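Local coordinates for protein amidohydrolase (Staphylococcus aureus, PDB 3NUR) that probably hydrolyses carbon–nitrogen bonds, such as those of linear amides, as a metal-dependent TIM-barrel amidohydrolase with a calcium ion modelled at its metal site, at residues E77-Q90 against A315-V327. Sequence-based numbering, arbitrary orientation.
Sequences ERIQFMNNQDVQIQ and ADYPYIEPEKLGV. With CA (calcium ion), chain B.
Gln-85, just past the end of helix 75-84, holds the type I turn Pro-322 to Leu-325 and the residue after it with both ends of its amide. OE1 accepts a nearly straight hydrogen bond (3.0 Å, 161°) from Gly-326 N, which lies in the plane of the Gln-85 side-chain carbonyl, while NE2 donates a more bent bond to Glu-323 O, 3.2 Å away and well above the Glu-323 carbonyl plane. Chi1 (-61°) sets CG beside the backbone N and over one face of the Phe-81 ring; the bend at chi2 turns the amide toward both partners. The opposite face takes Tyr-317 in an offset stack, planes 29° apart, with Phe-81 CD2 3.5 Å from Tyr-317 CD1. Arg-78 meets the tyrosine at its edge, NH1 lying 3.5 Å from CD2; the steeply turned guanidinium also hydrogen-bonds His-30 O through NH2. Around Phe-81 CZ gather Ala-315 CB, Pro-322 CD and Leu-325 CD2, the last 3.6 Å from Val-87 CG2. Between Ala-315 and Tyr-317, which carries a cis peptide bond to Pro-318, Asp-316 binds calcium through OD1 (2.1 Å) and shares the ion with Glu-28, His-30 and His-192, consistent with the metal-binding aspartate ending the last barrel strand in amidohydrolases.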
loop_
_atom_site.group_PDB
_atom_site.type_symbol
_atom_site.label_atom_id
_atom_site.label_comp_id
_atom_site.label_asym_id
_atom_site.label_seq_id
_atom_site.Cartn_x
_atom_site.Cartn_y
_atom_site.Cartn_z
ATOM N N GLU A 77 1.910 22.881 1.619
ATOM C CA GLU A 77 2.794 22.082 2.478
ATOM C C GLU A 77 3.243 20.822 1.734
ATOM O O GLU A 77 4.417 20.468 1.791
ATOM C CB GLU A 77 2.085 21.688 3.768
ATOM C CG GLU A 77 2.062 22.817 4.783
ATOM C CD GLU A 77 1.126 22.570 5.948
ATOM O OE1 GLU A 77 1.357 21.602 6.710
ATOM O OE2 GLU A 77 0.174 23.365 6.112
ATOM N N ARG A 78 2.322 20.209 0.986
ATOM C CA ARG A 78 2.586 18.998 0.184
ATOM C C ARG A 78 3.607 19.292 -0.941
ATOM O O ARG A 78 4.601 18.571 -1.099
ATOM C CB ARG A 78 1.262 18.461 -0.372
ATOM C CG ARG A 78 1.364 17.074 -1.010
ATOM C CD ARG A 78 0.001 16.539 -1.432
ATOM N NE ARG A 78 -0.903 16.367 -0.283
ATOM C CZ ARG A 78 -1.023 15.257 0.447
ATOM N NH1 ARG A 78 -0.260 14.191 0.191
ATOM N NH2 ARG A 78 -1.884 15.213 1.459
ATOM N N ILE A 79 3.374 20.375 -1.702
ATOM C CA ILE A 79 4.261 20.767 -2.810
ATOM C C ILE A 79 5.643 21.153 -2.330
ATOM O O ILE A 79 6.627 20.841 -3.011
ATOM C CB ILE A 79 3.614 21.893 -3.675
ATOM C CG1 ILE A 79 2.453 21.344 -4.529
ATOM C CG2 ILE A 79 4.654 22.638 -4.546
ATOM C CD1 ILE A 79 2.791 20.209 -5.624
ATOM N N GLN A 80 5.725 21.856 -1.180
ATOM C CA GLN A 80 7.009 22.257 -0.586
ATOM C C GLN A 80 7.835 20.995 -0.316
ATOM O O GLN A 80 9.008 20.936 -0.713
ATOM C CB GLN A 80 6.790 23.022 0.733
ATOM C CG GLN A 80 8.103 23.502 1.353
ATOM C CD GLN A 80 7.886 24.278 2.619
ATOM O OE1 GLN A 80 8.205 23.807 3.713
ATOM N NE2 GLN A 80 7.349 25.494 2.500
ATOM N N PHE A 81 7.198 19.969 0.308
ATOM C CA PHE A 81 7.886 18.725 0.621
ATOM C C PHE A 81 8.366 18.038 -0.652
ATOM O O PHE A 81 9.531 17.670 -0.737
ATOM C CB PHE A 81 7.001 17.775 1.465
ATOM C CG PHE A 81 7.622 16.399 1.657
ATOM C CD1 PHE A 81 8.552 16.172 2.669
ATOM C CD2 PHE A 81 7.300 15.346 0.804
ATOM C CE1 PHE A 81 9.148 14.911 2.824
ATOM C CE2 PHE A 81 7.894 14.088 0.960
ATOM C CZ PHE A 81 8.813 13.881 1.972
HETATM N N MSE A 82 7.478 17.870 -1.647
HETATM C CA MSE A 82 7.822 17.196 -2.893
HETATM C C MSE A 82 8.960 17.892 -3.634
HETATM O O MSE A 82 9.922 17.221 -4.029
HETATM C CB MSE A 82 6.603 17.088 -3.793
HETATM C CG MSE A 82 5.527 16.173 -3.208
HETATM SE SE MSE A 82 3.850 16.452 -4.122
HETATM C CE MSE A 82 4.322 15.812 -5.896
ATOM N N ASN A 83 8.875 19.246 -3.776
ATOM C CA ASN A 83 9.910 20.011 -4.471
ATOM C C ASN A 83 11.256 19.937 -3.792
ATOM O O ASN A 83 12.257 19.730 -4.469
ATOM C CB ASN A 83 9.487 21.464 -4.674
ATOM C CG ASN A 83 8.398 21.632 -5.718
ATOM O OD1 ASN A 83 7.878 20.670 -6.305
ATOM N ND2 ASN A 83 7.981 22.859 -5.938
ATOM N N ASN A 84 11.283 20.042 -2.462
ATOM C CA ASN A 84 12.529 19.970 -1.694
ATOM C C ASN A 84 13.155 18.580 -1.702
ATOM O O ASN A 84 14.367 18.453 -1.505
ATOM C CB ASN A 84 12.290 20.409 -0.252
ATOM C CG ASN A 84 11.938 21.875 -0.099
ATOM O OD1 ASN A 84 11.981 22.673 -1.044
ATOM N ND2 ASN A 84 11.539 22.253 1.097
ATOM N N GLN A 85 12.319 17.537 -1.866
ATOM C CA GLN A 85 12.799 16.140 -1.859
ATOM C C GLN A 85 12.900 15.490 -3.234
ATOM O O GLN A 85 13.051 14.260 -3.328
ATOM C CB GLN A 85 11.963 15.283 -0.889
ATOM C CG GLN A 85 12.017 15.759 0.576
ATOM C CD GLN A 85 13.402 15.789 1.201
ATOM O OE1 GLN A 85 14.280 14.969 0.902
ATOM N NE2 GLN A 85 13.618 16.722 2.128
ATOM N N ASP A 86 12.809 16.299 -4.303
ATOM C CA ASP A 86 12.925 15.848 -5.693
ATOM C C ASP A 86 11.862 14.810 -6.091
ATOM O O ASP A 86 12.145 13.878 -6.849
ATOM C CB ASP A 86 14.368 15.362 -6.018
ATOM C CG ASP A 86 15.435 16.454 -6.009
ATOM O OD1 ASP A 86 15.076 17.647 -6.181
ATOM O OD2 ASP A 86 16.625 16.117 -5.844
ATOM N N VAL A 87 10.657 14.955 -5.545
ATOM C CA VAL A 87 9.538 14.075 -5.870
ATOM C C VAL A 87 8.744 14.744 -6.988
ATOM O O VAL A 87 8.151 15.803 -6.761
ATOM C CB VAL A 87 8.631 13.809 -4.641
ATOM C CG1 VAL A 87 7.455 12.912 -5.028
ATOM C CG2 VAL A 87 9.432 13.190 -3.479
ATOM N N GLN A 88 8.642 14.079 -8.147
ATOM C CA GLN A 88 7.871 14.576 -9.289
ATOM C C GLN A 88 6.408 14.215 -9.071
ATOM O O GLN A 88 5.537 15.043 -9.312
ATOM C CB GLN A 88 8.381 13.942 -10.599
ATOM C CG GLN A 88 7.634 14.379 -11.882
ATOM C CD GLN A 88 7.740 15.861 -12.163
ATOM O OE1 GLN A 88 6.744 16.528 -12.464
ATOM N NE2 GLN A 88 8.937 16.418 -12.036
ATOM N N ILE A 89 6.132 12.951 -8.660
ATOM C CA ILE A 89 4.757 12.497 -8.480
ATOM C C ILE A 89 4.518 11.840 -7.140
ATOM O O ILE A 89 5.305 10.980 -6.718
ATOM C CB ILE A 89 4.376 11.503 -9.628
ATOM C CG1 ILE A 89 4.434 12.166 -11.025
ATOM C CG2 ILE A 89 3.040 10.774 -9.376
ATOM C CD1 ILE A 89 4.346 11.201 -12.164
ATOM N N GLN A 90 3.365 12.177 -6.516
ATOM C CA GLN A 90 2.883 11.444 -5.370
ATOM C C GLN A 90 1.677 10.649 -5.887
ATOM O O GLN A 90 0.806 11.212 -6.570
ATOM C CB GLN A 90 2.435 12.352 -4.212
ATOM C CG GLN A 90 3.578 12.797 -3.330
ATOM C CD GLN A 90 3.108 13.476 -2.053
ATOM O OE1 GLN A 90 3.894 13.740 -1.123
ATOM N NE2 GLN A 90 1.815 13.721 -1.938
ATOM N N ALA A 315 7.370 7.679 0.774
ATOM C CA ALA A 315 7.750 8.475 1.943
ATOM C C ALA A 315 6.808 8.345 3.136
ATOM O O ALA A 315 7.186 8.752 4.230
ATOM C CB ALA A 315 7.803 9.956 1.549
ATOM N N ASP A 316 5.563 7.882 2.916
ATOM C CA ASP A 316 4.499 7.857 3.953
ATOM C C ASP A 316 4.122 9.310 4.331
ATOM O O ASP A 316 3.690 9.598 5.459
ATOM C CB ASP A 316 4.873 6.997 5.189
ATOM C CG ASP A 316 3.665 6.463 5.928
ATOM O OD1 ASP A 316 2.555 6.439 5.322
ATOM O OD2 ASP A 316 3.795 6.148 7.152
ATOM N N TYR A 317 4.271 10.236 3.359
ATOM C CA TYR A 317 3.915 11.625 3.604
ATOM C C TYR A 317 2.405 11.729 3.908
ATOM O O TYR A 317 1.622 11.069 3.229
ATOM C CB TYR A 317 4.273 12.500 2.378
ATOM C CG TYR A 317 3.897 13.946 2.573
ATOM C CD1 TYR A 317 4.778 14.837 3.180
ATOM C CD2 TYR A 317 2.615 14.404 2.257
ATOM C CE1 TYR A 317 4.405 16.152 3.448
ATOM C CE2 TYR A 317 2.238 15.724 2.506
ATOM C CZ TYR A 317 3.143 16.597 3.090
ATOM O OH TYR A 317 2.799 17.909 3.329
ATOM N N PRO A 318 1.958 12.541 4.896
ATOM C CA PRO A 318 2.730 13.430 5.790
ATOM C C PRO A 318 2.991 12.824 7.178
ATOM O O PRO A 318 3.486 13.529 8.058
ATOM C CB PRO A 318 1.799 14.633 5.906
ATOM C CG PRO A 318 0.432 13.978 5.996
ATOM C CD PRO A 318 0.504 12.744 5.097
ATOM N N TYR A 319 2.639 11.535 7.387
ATOM C CA TYR A 319 2.817 10.858 8.679
ATOM C C TYR A 319 4.291 10.702 9.016
ATOM O O TYR A 319 4.677 10.772 10.187
ATOM C CB TYR A 319 2.002 9.551 8.751
ATOM C CG TYR A 319 0.552 9.765 8.381
ATOM C CD1 TYR A 319 -0.216 10.745 9.007
ATOM C CD2 TYR A 319 -0.061 8.982 7.409
ATOM C CE1 TYR A 319 -1.551 10.962 8.649
ATOM C CE2 TYR A 319 -1.397 9.175 7.059
ATOM C CZ TYR A 319 -2.141 10.160 7.686
ATOM O OH TYR A 319 -3.458 10.372 7.314
ATOM N N ILE A 320 5.118 10.575 7.966
ATOM C CA ILE A 320 6.577 10.692 8.019
ATOM C C ILE A 320 6.915 11.779 6.979
ATOM O O ILE A 320 6.360 11.744 5.881
ATOM C CB ILE A 320 7.371 9.374 7.723
ATOM C CG1 ILE A 320 6.855 8.190 8.586
ATOM C CG2 ILE A 320 8.886 9.607 7.965
ATOM C CD1 ILE A 320 7.593 6.870 8.401
ATOM N N GLU A 321 7.822 12.725 7.312
ATOM C CA GLU A 321 8.319 13.727 6.357
ATOM C C GLU A 321 9.844 13.507 6.317
ATOM O O GLU A 321 10.589 14.221 6.999
ATOM C CB GLU A 321 7.922 15.170 6.756
ATOM C CG GLU A 321 6.410 15.384 6.697
ATOM C CD GLU A 321 5.873 16.747 7.109
ATOM O OE1 GLU A 321 6.475 17.774 6.721
ATOM O OE2 GLU A 321 4.805 16.785 7.762
ATOM N N PRO A 322 10.312 12.443 5.610
ATOM C CA PRO A 322 11.749 12.113 5.659
ATOM C C PRO A 322 12.644 13.149 5.004
ATOM O O PRO A 322 12.554 13.396 3.799
ATOM C CB PRO A 322 11.833 10.713 5.025
ATOM C CG PRO A 322 10.609 10.572 4.225
ATOM C CD PRO A 322 9.559 11.478 4.775
ATOM N N GLU A 323 13.480 13.801 5.836
ATOM C CA GLU A 323 14.384 14.874 5.411
ATOM C C GLU A 323 15.460 14.414 4.418
ATOM O O GLU A 323 15.981 15.249 3.677
ATOM C CB GLU A 323 14.990 15.617 6.627
ATOM C CG GLU A 323 16.079 14.851 7.363
ATOM C CD GLU A 323 16.364 15.270 8.795
ATOM O OE1 GLU A 323 15.397 15.515 9.555
ATOM O OE2 GLU A 323 17.557 15.289 9.176
ATOM N N LYS A 324 15.758 13.094 4.384
ATOM C CA LYS A 324 16.768 12.488 3.495
ATOM C C LYS A 324 16.161 11.753 2.282
ATOM O O LYS A 324 16.889 11.079 1.540
ATOM C CB LYS A 324 17.670 11.531 4.293
ATOM C CG LYS A 324 18.687 12.259 5.182
ATOM C CD LYS A 324 19.508 11.277 6.019
ATOM C CE LYS A 324 20.623 10.600 5.244
ATOM N NZ LYS A 324 20.932 9.250 5.789
ATOM N N LEU A 325 14.835 11.918 2.043
ATOM C CA LEU A 325 14.197 11.260 0.903
ATOM C C LEU A 325 14.941 11.477 -0.427
ATOM O O LEU A 325 15.225 10.511 -1.140
ATOM C CB LEU A 325 12.718 11.664 0.790
ATOM C CG LEU A 325 11.919 10.803 -0.184
ATOM C CD1 LEU A 325 11.613 9.407 0.426
ATOM C CD2 LEU A 325 10.653 11.472 -0.556
ATOM N N GLY A 326 15.322 12.719 -0.703
ATOM C CA GLY A 326 15.992 13.080 -1.947
ATOM C C GLY A 326 17.437 12.653 -2.104
ATOM O O GLY A 326 17.975 12.753 -3.212
ATOM N N VAL A 327 18.090 12.183 -1.007
ATOM C CA VAL A 327 19.493 11.763 -1.068
ATOM C C VAL A 327 19.727 10.294 -0.672
ATOM O O VAL A 327 20.807 9.771 -0.921
ATOM C CB VAL A 327 20.444 12.738 -0.299
ATOM C CG1 VAL A 327 20.366 14.160 -0.870
ATOM C CG2 VAL A 327 20.163 12.733 1.200
HETATM CA CA CA B . 1.111 4.876 5.291
HETATM O O HOH W 1 2.249 3.980 6.923
HETATM O O HOH W 2 -0.207 5.537 7.000
#